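Side-chain contacts in similar to hydroxylamine oxidoreductase (Kuenenia stuttgartiensis, PDB 6H5L), which probably acts as an oxidoreductase, serving in a multi-heme reductase complex of an anammox bacterium and carrying electrons along its c-type hemes: residues R162-G167 against H171-E176; D15-K18 against W23-A26; G235-D240 against W302-V307. All blocks are in the same frame, centred on the assembly; numbering follows the deposited sequence.

Interaction 1: R162-G167 against H171-E176; sequences REREVG and HLQSWE. With HEC (heme c), chain H.
The carboxylate of Glu-163 reaches across to the backbone of His-171 and Leu-172 and ends beside the ring of His-171. OE2 takes two backbone N-H groups: Leu-172 N donates at 2.9 Å with a fairly straight bond (153°), approaching nearly in line with the C-O bond, while His-171 N, at 2.8 Å from OE2, makes a weak bond because its hydrogen points off to one side. The second oxygen, OE1, receives a weak bond from His-171 ND1 at 3.3 Å, and a water bridges the same pair, accepting from ND1 and donating to OE1. Beyond CG the glutamate is extended, which carries the carboxylate to the start of the type I turn from His-171 to Ser-174. At the far end of its imidazole, His-171 NE2 binds the heme iron at 2.0 Å, with His-233 as the second axial ligand.

Leu-172 also packs against Arg-164. The arginine bends at chi3 (-76°), bringing its guanidinium back so that Leu-172 CD2 lies over the centre of one face, 3.7 Å above the plane, and 3.8 Å from Arg-164 CB. Next along, Gln-173 OE1 rests 3.9 Å from Arg-164 CA.

A buried carboxylate that engages ND1, weakly and through a water, probably helps to fix the rotation of the axial imidazole and would be expected to make it more electron-rich, favouring the oxidised iron.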
loop_
_atom_site.group_PDB
_atom_site.type_symbol
_atom_site.label_atom_id
_atom_site.label_comp_id
_atom_site.label_asym_id
_atom_site.label_seq_id
_atom_site.Cartn_x
_atom_site.Cartn_y
_atom_site.Cartn_z
ATOM N N ARG A 162 22.264 -1.616 -44.044
ATOM C CA ARG A 162 21.912 -2.793 -44.829
ATOM C C ARG A 162 20.653 -2.602 -45.670
ATOM O O ARG A 162 20.312 -3.506 -46.442
ATOM C CB ARG A 162 21.738 -4.008 -43.916
ATOM C CG ARG A 162 23.041 -4.553 -43.347
ATOM C CD ARG A 162 22.840 -5.951 -42.787
ATOM N NE ARG A 162 22.392 -6.881 -43.820
ATOM C CZ ARG A 162 21.870 -8.077 -43.575
ATOM N NH1 ARG A 162 21.720 -8.497 -42.327
ATOM N NH2 ARG A 162 21.491 -8.854 -44.581
ATOM N N GLU A 163 19.954 -1.470 -45.546
ATOM C CA GLU A 163 18.819 -1.212 -46.425
ATOM C C GLU A 163 19.254 -1.114 -47.881
ATOM O O GLU A 163 18.447 -1.358 -48.786
ATOM C CB GLU A 163 18.100 0.072 -46.011
ATOM C CG GLU A 163 17.378 -0.008 -44.680
ATOM C CD GLU A 163 16.510 1.206 -44.416
ATOM O OE1 GLU A 163 15.717 1.174 -43.451
ATOM O OE2 GLU A 163 16.620 2.190 -45.176
ATOM N N ARG A 164 20.517 -0.752 -48.122
ATOM C CA ARG A 164 21.046 -0.669 -49.478
ATOM C C ARG A 164 20.937 -1.993 -50.227
ATOM O O ARG A 164 20.913 -1.995 -51.464
ATOM C CB ARG A 164 22.508 -0.196 -49.420
ATOM C CG ARG A 164 23.225 -0.147 -50.761
ATOM C CD ARG A 164 24.544 0.618 -50.693
ATOM N NE ARG A 164 24.337 2.063 -50.648
ATOM C CZ ARG A 164 24.773 2.857 -49.676
ATOM N NH1 ARG A 164 25.464 2.355 -48.661
ATOM N NH2 ARG A 164 24.531 4.161 -49.725
ATOM N N GLU A 165 20.835 -3.114 -49.508
ATOM C CA GLU A 165 20.852 -4.424 -50.152
ATOM C C GLU A 165 19.590 -4.693 -50.964
ATOM O O GLU A 165 19.629 -5.488 -51.910
ATOM C CB GLU A 165 21.040 -5.516 -49.100
ATOM C CG GLU A 165 22.422 -5.519 -48.473
ATOM C CD GLU A 165 22.538 -6.478 -47.307
ATOM O OE1 GLU A 165 23.494 -6.332 -46.515
ATOM O OE2 GLU A 165 21.677 -7.373 -47.181
ATOM N N VAL A 166 18.469 -4.055 -50.619
ATOM C CA VAL A 166 17.220 -4.260 -51.351
ATOM C C VAL A 166 16.887 -3.107 -52.291
ATOM O O VAL A 166 15.986 -3.255 -53.134
ATOM C CB VAL A 166 16.033 -4.500 -50.391
ATOM C CG1 VAL A 166 16.279 -5.731 -49.526
ATOM C CG2 VAL A 166 15.777 -3.270 -49.531
ATOM N N GLY A 167 17.576 -1.974 -52.181
ATOM C CA GLY A 167 17.349 -0.858 -53.076
ATOM C C GLY A 167 16.177 0.009 -52.657
ATOM O O GLY A 167 15.516 -0.216 -51.641
ATOM N N HIS A 171 14.869 4.038 -46.246
ATOM C CA HIS A 171 15.205 5.261 -45.525
ATOM C C HIS A 171 16.630 5.719 -45.802
ATOM O O HIS A 171 16.895 6.926 -45.808
ATOM C CB HIS A 171 15.002 5.053 -44.025
ATOM C CG HIS A 171 13.626 4.591 -43.664
ATOM N ND1 HIS A 171 13.394 3.476 -42.889
ATOM C CD2 HIS A 171 12.407 5.091 -43.978
ATOM C CE1 HIS A 171 12.092 3.309 -42.740
ATOM N NE2 HIS A 171 11.470 4.276 -43.391
ATOM N N LEU A 172 17.555 4.782 -46.028
ATOM C CA LEU A 172 18.949 5.148 -46.269
ATOM C C LEU A 172 19.082 6.036 -47.501
ATOM O O LEU A 172 19.764 7.068 -47.468
ATOM C CB LEU A 172 19.800 3.888 -46.421
ATOM C CG LEU A 172 21.267 4.106 -46.803
ATOM C CD1 LEU A 172 22.029 4.804 -45.683
ATOM C CD2 LEU A 172 21.930 2.788 -47.175
ATOM N N GLN A 173 18.431 5.653 -48.598
ATOM C CA GLN A 173 18.470 6.404 -49.847
ATOM C C GLN A 173 17.264 7.323 -49.997
ATOM O O GLN A 173 16.802 7.569 -51.118
ATOM C CB GLN A 173 18.559 5.443 -51.032
ATOM C CG GLN A 173 19.513 4.283 -50.808
ATOM C CD GLN A 173 19.576 3.338 -51.990
ATOM O OE1 GLN A 173 19.606 2.118 -51.825
ATOM N NE2 GLN A 173 19.602 3.899 -53.194
ATOM N N SER A 174 16.747 7.842 -48.882
ATOM C CA SER A 174 15.519 8.627 -48.929
ATOM C C SER A 174 15.755 9.997 -49.552
ATOM O O SER A 174 14.941 10.468 -50.355
ATOM C CB SER A 174 14.937 8.765 -47.523
ATOM O OG SER A 174 13.592 9.203 -47.570
ATOM N N TRP A 175 16.860 10.657 -49.196
ATOM C CA TRP A 175 17.130 11.971 -49.766
ATOM C C TRP A 175 17.512 11.875 -51.235
ATOM O O TRP A 175 17.306 12.834 -51.990
ATOM C CB TRP A 175 18.232 12.682 -48.985
ATOM C CG TRP A 175 18.270 14.147 -49.270
ATOM C CD1 TRP A 175 19.139 14.804 -50.091
ATOM C CD2 TRP A 175 17.380 15.139 -48.750
ATOM N NE1 TRP A 175 18.850 16.148 -50.107
ATOM C CE2 TRP A 175 17.773 16.379 -49.291
ATOM C CE3 TRP A 175 16.289 15.101 -47.875
ATOM C CZ2 TRP A 175 17.115 17.569 -48.986
ATOM C CZ3 TRP A 175 15.638 16.282 -47.574
ATOM C CH2 TRP A 175 16.053 17.500 -48.128
ATOM N N GLU A 176 18.077 10.741 -51.654
ATOM C CA GLU A 176 18.337 10.522 -53.071
ATOM C C GLU A 176 17.044 10.594 -53.872
ATOM O O GLU A 176 16.926 11.383 -54.815
ATOM C CB GLU A 176 19.025 9.170 -53.279
ATOM C CG GLU A 176 19.265 8.825 -54.742
ATOM C CD GLU A 176 19.637 7.370 -54.948
ATOM O OE1 GLU A 176 20.012 6.701 -53.962
ATOM O OE2 GLU A 176 19.548 6.891 -56.097
HETATM FE FE HEC H . 9.501 4.496 -43.667
HETATM C CHA HEC H . 10.351 3.655 -46.876
HETATM C CHB HEC H . 8.677 1.207 -43.027
HETATM C CHC HEC H . 8.837 5.269 -40.369
HETATM C CHD HEC H . 9.803 7.830 -44.369
HETATM N NA HEC H . 9.502 2.760 -44.750
HETATM C C1A HEC H . 9.913 2.633 -46.064
HETATM C C2A HEC H . 9.799 1.234 -46.428
HETATM C C3A HEC H . 9.339 0.562 -45.371
HETATM C C4A HEC H . 9.141 1.506 -44.290
HETATM C CMA HEC H . 9.065 -0.956 -45.309
HETATM C CAA HEC H . 10.151 0.619 -47.797
HETATM C CBA HEC H . 8.894 0.541 -48.652
HETATM C CGA HEC H . 9.171 -0.325 -49.849
HETATM O O1A HEC H . 8.497 -0.123 -50.885
HETATM O O2A HEC H . 10.067 -1.205 -49.772
HETATM N NB HEC H . 8.830 3.440 -42.015
HETATM C C1B HEC H . 8.649 2.070 -41.953
HETATM C C2B HEC H . 8.430 1.708 -40.566
HETATM C C3B HEC H . 8.469 2.829 -39.834
HETATM C C4B HEC H . 8.725 3.942 -40.731
HETATM C CMB HEC H . 8.168 0.274 -40.051
HETATM C CAB HEC H . 8.283 2.955 -38.304
HETATM C CBB HEC H . 9.401 2.242 -37.511
HETATM N NC HEC H . 9.312 6.216 -42.579
HETATM C C1C HEC H . 9.103 6.325 -41.219
HETATM C C2C HEC H . 9.433 7.682 -40.818
HETATM C C3C HEC H . 9.462 8.406 -41.949
HETATM C C4C HEC H . 9.545 7.486 -43.062
HETATM C CMC HEC H . 9.031 8.246 -39.437
HETATM C CAC HEC H . 9.670 9.932 -42.095
HETATM C CBC HEC H . 11.172 10.259 -41.999
HETATM N ND HEC H . 10.022 5.576 -45.356
HETATM C C1D HEC H . 10.028 6.966 -45.418
HETATM C C2D HEC H . 10.313 7.372 -46.773
HETATM C C3D HEC H . 10.483 6.066 -47.561
HETATM C C4D HEC H . 10.287 5.005 -46.599
HETATM C CMD HEC H . 10.414 8.820 -47.292
HETATM C CAD HEC H . 10.799 5.893 -49.060
HETATM C CBD HEC H . 12.088 6.615 -49.428
HETATM C CGD HEC H . 12.377 6.370 -50.882
HETATM O O1D HEC H . 13.454 5.800 -51.192
HETATM O O2D HEC H . 11.518 6.735 -51.725
HETATM O O HOH W 1 15.255 2.294 -40.865
#

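Interaction 2: D15-K18 against W23-A26; sequences DLYK and WYQA
The N-terminal loop makes a type I turn from Asp-15 to Lys-18 just ahead of helix 22-28, and Tyr-17, at the third position of that turn, is the residue that meets the helix through Gln-25 and Tyr-24. Its carbon CB rests against the end of the glutamine: Tyr-17 CB is 3.7 Å from Gln-25 CD and equally far from CG of the same residue. Gln-25 CG lies anti to the carbonyl carbon (chi1 -68°) and the chain then runs extended, which carries the amide away from the helix and over to the turn. Gln-25 NE2 comes within 3.3 Å of Tyr-17 O, but the angle is too poor for a hydrogen bond. That amide nitrogen instead makes a weak bond to Thr-20 O, and Tyr-17 O accepts from Thr-20 OG1, so the short link between turn and helix supplies the polar partners.

The turn itself is closed by a weak backbone bond from Lys-18 N to Asp-15 O, and it directs the tyrosine side chain toward helix 22-28. There the two tyrosine side chains cross at about a right angle, Tyr-17 CD2 lying 3.9 Å from Tyr-24 CE1 and each carbon near the plane of the other ring. The rings touch edge to edge, with neither stacked on the other's face. Leu-16, next to the tyrosine in the turn, packs on Phe-157, Phe-160 and Leu-161 of helix 154-161. Both hydroxyls point to carboxylates elsewhere in the chain: Tyr-17 OH is hydrogen-bonded to Glu-207 OE1, and Tyr-24 OH to Glu-176 OE1.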
loop_
_atom_site.group_PDB
_atom_site.type_symbol
_atom_site.label_atom_id
_atom_site.label_comp_id
_atom_site.label_asym_id
_atom_site.label_seq_id
_atom_site.Cartn_x
_atom_site.Cartn_y
_atom_site.Cartn_z
ATOM N N ASP A 15 30.250 5.651 -42.060
ATOM C CA ASP A 15 30.081 6.409 -43.294
ATOM C C ASP A 15 28.758 6.004 -43.930
ATOM O O ASP A 15 28.607 4.864 -44.386
ATOM C CB ASP A 15 31.251 6.163 -44.248
ATOM C CG ASP A 15 31.116 6.928 -45.547
ATOM O OD1 ASP A 15 30.808 8.136 -45.492
ATOM O OD2 ASP A 15 31.327 6.321 -46.619
ATOM N N LEU A 16 27.805 6.941 -43.962
ATOM C CA LEU A 16 26.519 6.678 -44.599
ATOM C C LEU A 16 26.657 6.456 -46.098
ATOM O O LEU A 16 25.813 5.782 -46.699
ATOM C CB LEU A 16 25.553 7.840 -44.343
ATOM C CG LEU A 16 24.793 7.868 -43.020
ATOM C CD1 LEU A 16 24.037 9.179 -42.873
ATOM C CD2 LEU A 16 23.843 6.686 -42.941
ATOM N N TYR A 17 27.703 7.005 -46.716
ATOM C CA TYR A 17 27.883 6.943 -48.160
ATOM C C TYR A 17 28.915 5.898 -48.573
ATOM O O TYR A 17 29.608 6.075 -49.581
ATOM C CB TYR A 17 28.263 8.319 -48.697
ATOM C CG TYR A 17 27.178 9.348 -48.485
ATOM C CD1 TYR A 17 27.068 10.030 -47.280
ATOM C CD2 TYR A 17 26.248 9.618 -49.479
ATOM C CE1 TYR A 17 26.071 10.962 -47.078
ATOM C CE2 TYR A 17 25.247 10.550 -49.287
ATOM C CZ TYR A 17 25.164 11.218 -48.086
ATOM O OH TYR A 17 24.168 12.147 -47.893
ATOM N N LYS A 18 29.034 4.819 -47.802
ATOM C CA LYS A 18 29.933 3.732 -48.155
ATOM C C LYS A 18 29.479 3.069 -49.448
ATOM O O LYS A 18 28.283 2.876 -49.680
ATOM C CB LYS A 18 29.981 2.703 -47.025
ATOM C CG LYS A 18 31.018 1.614 -47.206
ATOM C CD LYS A 18 30.721 0.413 -46.323
ATOM C CE LYS A 18 31.697 -0.717 -46.606
ATOM N NZ LYS A 18 31.270 -1.999 -45.983
ATOM N N TRP A 23 31.133 10.814 -57.758
ATOM C CA TRP A 23 30.144 11.744 -58.293
ATOM C C TRP A 23 28.893 11.776 -57.427
ATOM O O TRP A 23 28.257 12.827 -57.293
ATOM C CB TRP A 23 29.785 11.373 -59.737
ATOM C CG TRP A 23 28.824 10.218 -59.867
ATOM C CD1 TRP A 23 29.140 8.910 -60.099
ATOM C CD2 TRP A 23 27.393 10.275 -59.781
ATOM N NE1 TRP A 23 27.996 8.150 -60.158
ATOM C CE2 TRP A 23 26.911 8.963 -59.964
ATOM C CE3 TRP A 23 26.474 11.306 -59.561
ATOM C CZ2 TRP A 23 25.551 8.657 -59.936
ATOM C CZ3 TRP A 23 25.125 11.000 -59.533
ATOM C CH2 TRP A 23 24.676 9.687 -59.720
ATOM N N TYR A 24 28.529 10.636 -56.834
ATOM C CA TYR A 24 27.345 10.576 -55.985
ATOM C C TYR A 24 27.579 11.296 -54.663
ATOM O O TYR A 24 26.696 12.014 -54.177
ATOM C CB TYR A 24 26.953 9.115 -55.751
ATOM C CG TYR A 24 25.676 8.911 -54.963
ATOM C CD1 TYR A 24 25.693 8.858 -53.574
ATOM C CD2 TYR A 24 24.456 8.755 -55.609
ATOM C CE1 TYR A 24 24.529 8.667 -52.850
ATOM C CE2 TYR A 24 23.285 8.563 -54.892
ATOM C CZ TYR A 24 23.330 8.520 -53.513
ATOM O OH TYR A 24 22.174 8.329 -52.790
ATOM N N GLN A 25 28.760 11.118 -54.064
ATOM C CA GLN A 25 29.066 11.818 -52.820
ATOM C C GLN A 25 29.303 13.303 -53.052
ATOM O O GLN A 25 29.095 14.112 -52.141
ATOM C CB GLN A 25 30.287 11.196 -52.143
ATOM C CG GLN A 25 30.065 9.793 -51.617
ATOM C CD GLN A 25 31.200 9.318 -50.728
ATOM O OE1 GLN A 25 31.612 10.016 -49.800
ATOM N NE2 GLN A 25 31.714 8.127 -51.010
ATOM N N ALA A 26 29.745 13.681 -54.255
ATOM C CA ALA A 26 29.993 15.089 -54.538
ATOM C C ALA A 26 28.699 15.889 -54.602
ATOM O O ALA A 26 28.709 17.098 -54.350
ATOM C CB ALA A 26 30.771 15.236 -55.845
#

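Interaction 3: G235-D240 against W302-V307. With HEC (heme c), chain F.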
loop_
_atom_site.group_PDB
_atom_site.type_symbol
_atom_site.label_atom_id
_atom_site.label_comp_id
_atom_site.label_asym_id
_atom_site.label_seq_id
_atom_site.Cartn_x
_atom_site.Cartn_y
_atom_site.Cartn_z
ATOM N N GLY A 235 -1.438 8.740 -46.102
ATOM C CA GLY A 235 -1.843 9.513 -47.250
ATOM C C GLY A 235 -2.200 8.713 -48.485
ATOM O O GLY A 235 -2.283 7.480 -48.470
ATOM N N PRO A 236 -2.399 9.423 -49.598
ATOM C CA PRO A 236 -3.011 8.788 -50.775
ATOM C C PRO A 236 -2.097 7.832 -51.521
ATOM O O PRO A 236 -2.602 6.932 -52.202
ATOM C CB PRO A 236 -3.405 9.986 -51.651
ATOM C CG PRO A 236 -3.356 11.183 -50.738
ATOM C CD PRO A 236 -2.281 10.880 -49.754
ATOM N N ASP A 237 -0.778 7.996 -51.447
ATOM C CA ASP A 237 0.116 7.084 -52.150
ATOM C C ASP A 237 0.703 6.009 -51.246
ATOM O O ASP A 237 1.378 5.103 -51.748
ATOM C CB ASP A 237 1.247 7.859 -52.842
ATOM C CG ASP A 237 2.096 8.651 -51.871
ATOM O OD1 ASP A 237 1.539 9.193 -50.895
ATOM O OD2 ASP A 237 3.323 8.731 -52.092
ATOM N N HIS A 238 0.469 6.085 -49.938
ATOM C CA HIS A 238 0.853 5.034 -49.004
ATOM C C HIS A 238 0.070 5.188 -47.705
ATOM O O HIS A 238 0.595 5.727 -46.723
ATOM C CB HIS A 238 2.361 5.054 -48.736
ATOM C CG HIS A 238 2.957 6.428 -48.708
ATOM N ND1 HIS A 238 2.691 7.336 -47.706
ATOM C CD2 HIS A 238 3.813 7.044 -49.556
ATOM C CE1 HIS A 238 3.355 8.454 -47.942
ATOM N NE2 HIS A 238 4.042 8.303 -49.059
ATOM N N PRO A 239 -1.187 4.734 -47.659
ATOM C CA PRO A 239 -2.009 4.872 -46.445
ATOM C C PRO A 239 -1.693 3.800 -45.406
ATOM O O PRO A 239 -2.558 3.037 -44.971
ATOM C CB PRO A 239 -3.431 4.743 -47.003
ATOM C CG PRO A 239 -3.271 3.776 -48.123
ATOM C CD PRO A 239 -1.930 4.078 -48.750
ATOM N N ASP A 240 -0.425 3.738 -45.002
ATOM C CA ASP A 240 0.008 2.675 -44.104
ATOM C C ASP A 240 -0.546 2.870 -42.700
ATOM O O ASP A 240 -0.979 1.906 -42.059
ATOM C CB ASP A 240 1.531 2.613 -44.074
ATOM C CG ASP A 240 2.134 2.507 -45.453
ATOM O OD1 ASP A 240 1.519 1.855 -46.320
ATOM O OD2 ASP A 240 3.221 3.081 -45.673
ATOM N N TRP A 302 6.293 -6.594 -52.972
ATOM C CA TRP A 302 5.496 -5.755 -53.893
ATOM C C TRP A 302 5.903 -4.306 -53.685
ATOM O O TRP A 302 5.289 -3.480 -54.260
ATOM C CB TRP A 302 4.002 -5.910 -53.633
ATOM C CG TRP A 302 3.376 -7.177 -54.104
ATOM C CD1 TRP A 302 3.050 -8.242 -53.337
ATOM C CD2 TRP A 302 2.984 -7.517 -55.436
ATOM N NE1 TRP A 302 2.472 -9.212 -54.088
ATOM C CE2 TRP A 302 2.425 -8.804 -55.383
ATOM C CE3 TRP A 302 3.040 -6.869 -56.667
ATOM C CZ2 TRP A 302 1.934 -9.451 -56.509
ATOM C CZ3 TRP A 302 2.553 -7.505 -57.775
ATOM C CH2 TRP A 302 2.015 -8.780 -57.700
ATOM N N ARG A 303 7.038 -4.104 -53.046
ATOM C CA ARG A 303 7.594 -2.855 -52.506
ATOM C C ARG A 303 6.574 -1.725 -52.453
ATOM O O ARG A 303 5.828 -1.717 -51.545
ATOM C CB ARG A 303 8.811 -2.509 -53.358
ATOM C CG ARG A 303 9.759 -3.676 -53.536
ATOM C CD ARG A 303 10.566 -4.078 -52.338
ATOM N NE ARG A 303 11.223 -2.955 -51.735
ATOM C CZ ARG A 303 12.471 -2.590 -51.903
ATOM N NH1 ARG A 303 13.263 -3.223 -52.726
ATOM N NH2 ARG A 303 12.939 -1.581 -51.218
ATOM N N MET A 304 6.418 -0.922 -53.480
ATOM C CA MET A 304 5.524 0.216 -53.345
ATOM C C MET A 304 4.156 -0.039 -53.955
ATOM O O MET A 304 3.208 0.691 -53.640
ATOM C CB MET A 304 6.146 1.473 -53.967
ATOM C CG MET A 304 5.448 2.775 -53.565
ATOM S SD MET A 304 6.299 4.276 -54.096
ATOM C CE MET A 304 5.165 5.543 -53.526
ATOM N N GLY A 305 4.022 -1.075 -54.779
ATOM C CA GLY A 305 2.815 -1.301 -55.540
ATOM C C GLY A 305 2.817 -0.655 -56.904
ATOM O O GLY A 305 1.812 -0.750 -57.620
ATOM N N THR A 306 3.913 -0.004 -57.286
ATOM C CA THR A 306 4.021 0.691 -58.562
ATOM C C THR A 306 4.763 -0.115 -59.617
ATOM O O THR A 306 4.361 -0.107 -60.784
ATOM C CB THR A 306 4.726 2.036 -58.372
ATOM O OG1 THR A 306 6.007 1.823 -57.766
ATOM C CG2 THR A 306 3.898 2.946 -57.482
ATOM N N VAL A 307 5.832 -0.803 -59.239
ATOM C CA VAL A 307 6.629 -1.548 -60.221
ATOM C C VAL A 307 5.818 -2.735 -60.727
ATOM O O VAL A 307 5.319 -3.533 -59.914
ATOM C CB VAL A 307 7.949 -2.004 -59.599
ATOM C CG1 VAL A 307 8.706 -2.891 -60.572
ATOM C CG2 VAL A 307 8.793 -0.798 -59.207
HETATM FE FE HEC F . 8.277 10.325 -51.476
HETATM C CHA HEC F . 8.254 7.074 -52.435
HETATM C CHB HEC F . 9.839 11.291 -54.249
HETATM C CHC HEC F . 7.181 13.620 -50.957
HETATM C CHD HEC F . 7.263 9.556 -48.338
HETATM N NA HEC F . 8.943 9.347 -53.049
HETATM C C1A HEC F . 8.819 7.994 -53.298
HETATM C C2A HEC F . 9.382 7.747 -54.616
HETATM C C3A HEC F . 9.819 8.912 -55.107
HETATM C C4A HEC F . 9.553 9.948 -54.132
HETATM C CMA HEC F . 10.493 9.119 -56.481
HETATM C CAA HEC F . 9.481 6.388 -55.346
HETATM C CBA HEC F . 10.315 5.407 -54.531
HETATM C CGA HEC F . 11.761 5.531 -54.929
HETATM O O1A HEC F . 12.601 5.715 -54.014
HETATM O O2A HEC F . 12.072 5.459 -56.146
HETATM N NB HEC F . 8.526 12.169 -52.394
HETATM C C1B HEC F . 9.109 12.285 -53.634
HETATM C C2B HEC F . 8.810 13.600 -54.164
HETATM C C3B HEC F . 8.063 14.258 -53.242
HETATM C C4B HEC F . 7.880 13.355 -52.118
HETATM C CMB HEC F . 9.330 14.036 -55.556
HETATM C CAB HEC F . 7.442 15.686 -53.221
HETATM C CBB HEC F . 8.055 16.737 -54.175
HETATM N NC HEC F . 7.418 11.419 -49.914
HETATM C C1C HEC F . 6.973 12.727 -49.928
HETATM C C2C HEC F . 6.166 12.948 -48.739
HETATM C C3C HEC F . 6.282 11.856 -47.963
HETATM C C4C HEC F . 7.013 10.856 -48.720
HETATM C CMC HEC F . 5.607 14.327 -48.311
HETATM C CAC HEC F . 5.673 11.624 -46.556
HETATM C CBC HEC F . 4.132 11.696 -46.592
HETATM N ND HEC F . 7.815 8.568 -50.531
HETATM C C1D HEC F . 7.437 8.489 -49.195
HETATM C C2D HEC F . 7.252 7.097 -48.849
HETATM C C3D HEC F . 7.565 6.311 -50.136
HETATM C C4D HEC F . 7.901 7.313 -51.123
HETATM C CMD HEC F . 6.837 6.550 -47.466
HETATM C CAD HEC F . 7.532 4.782 -50.364
HETATM C CBD HEC F . 6.199 4.191 -49.916
HETATM C CGD HEC F . 6.222 2.706 -50.151
HETATM O O1D HEC F . 7.162 2.235 -50.837
HETATM O O2D HEC F . 5.304 1.998 -49.661
HETATM O O HOH W 2 2.279 2.118 -51.580
HETATM O O HOH W 3 6.270 10.122 -52.097
#
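Asp-237 and Met-304 meet over a heme whose iron carries a water, bound at 2.1 Å, where the heme of a plain electron carrier would often have a second histidine. This is a distal heme pocket, and the Asp-His pair in it is consistent with the catalytic heme of the hydroxylamine oxidoreductase family. The iron-bound water donates to Asp-237 OD2 across a long 3.3 Å.

No direct hydrogen bond joins the two segments. Met-304 is stretched out, with CG anti to the backbone N (chi1 -165°), and its methyl CE ends 4.0 Å from Asp-237 OD2 and near the plane of the His-238 ring, at its edge. The same methyl lies on the heme, 3.6 Å from the meso carbon CHA. Behind this methyl-carboxylate contact a second water ties the backbones together, donating to both Asp-237 O and Met-304 O.

The His-238 imidazole is held between two layers. Asp-237 OD1 lies above one face, offset toward the rim, and the heme methyl CMD lies under the other; His-238 NE2 is 3.4 Å from C1D of the porphyrin. With the imidazole cut back to an alanine, the pyrrole face beneath it would probably be uncovered and the Asp-237 carboxylate left freer to turn beside the iron-bound water. Trp-485 of the second subunit packs on Asp-237, and Asp-481 of that subunit on His-238, so a second copy of the protein borders this side of the pocket. On the propionate side, Met-304 CG comes within 3.3 Å of the heme propionate oxygen O1D.

In the fold
Interactions 1 and 3 sit at neighbouring hemes: the iron bound by His-171 (FE of heme H) and the water-bearing iron (FE of heme F) are 9.8 Å apart, a spacing consistent with fast electron transfer between them. Interaction 3 also serves the first of these hemes, since Asp-240 OD2 bonds to ND1 of His-233, the axial ligand opposite His-171. Arg-303 stitches the loops together, its NH1 2.8 Å from Val-166 O and its NH2 2.9 Å from Gly-167 O. Interaction 2 lies farther out, its centre 12 Å from that of interaction 1 and 28 Å from that of interaction 3, but Leu-16 CD2 packs on Leu-172 CD1 at 3.8 Å, joining the N-terminal turn to the heme-ligand loop.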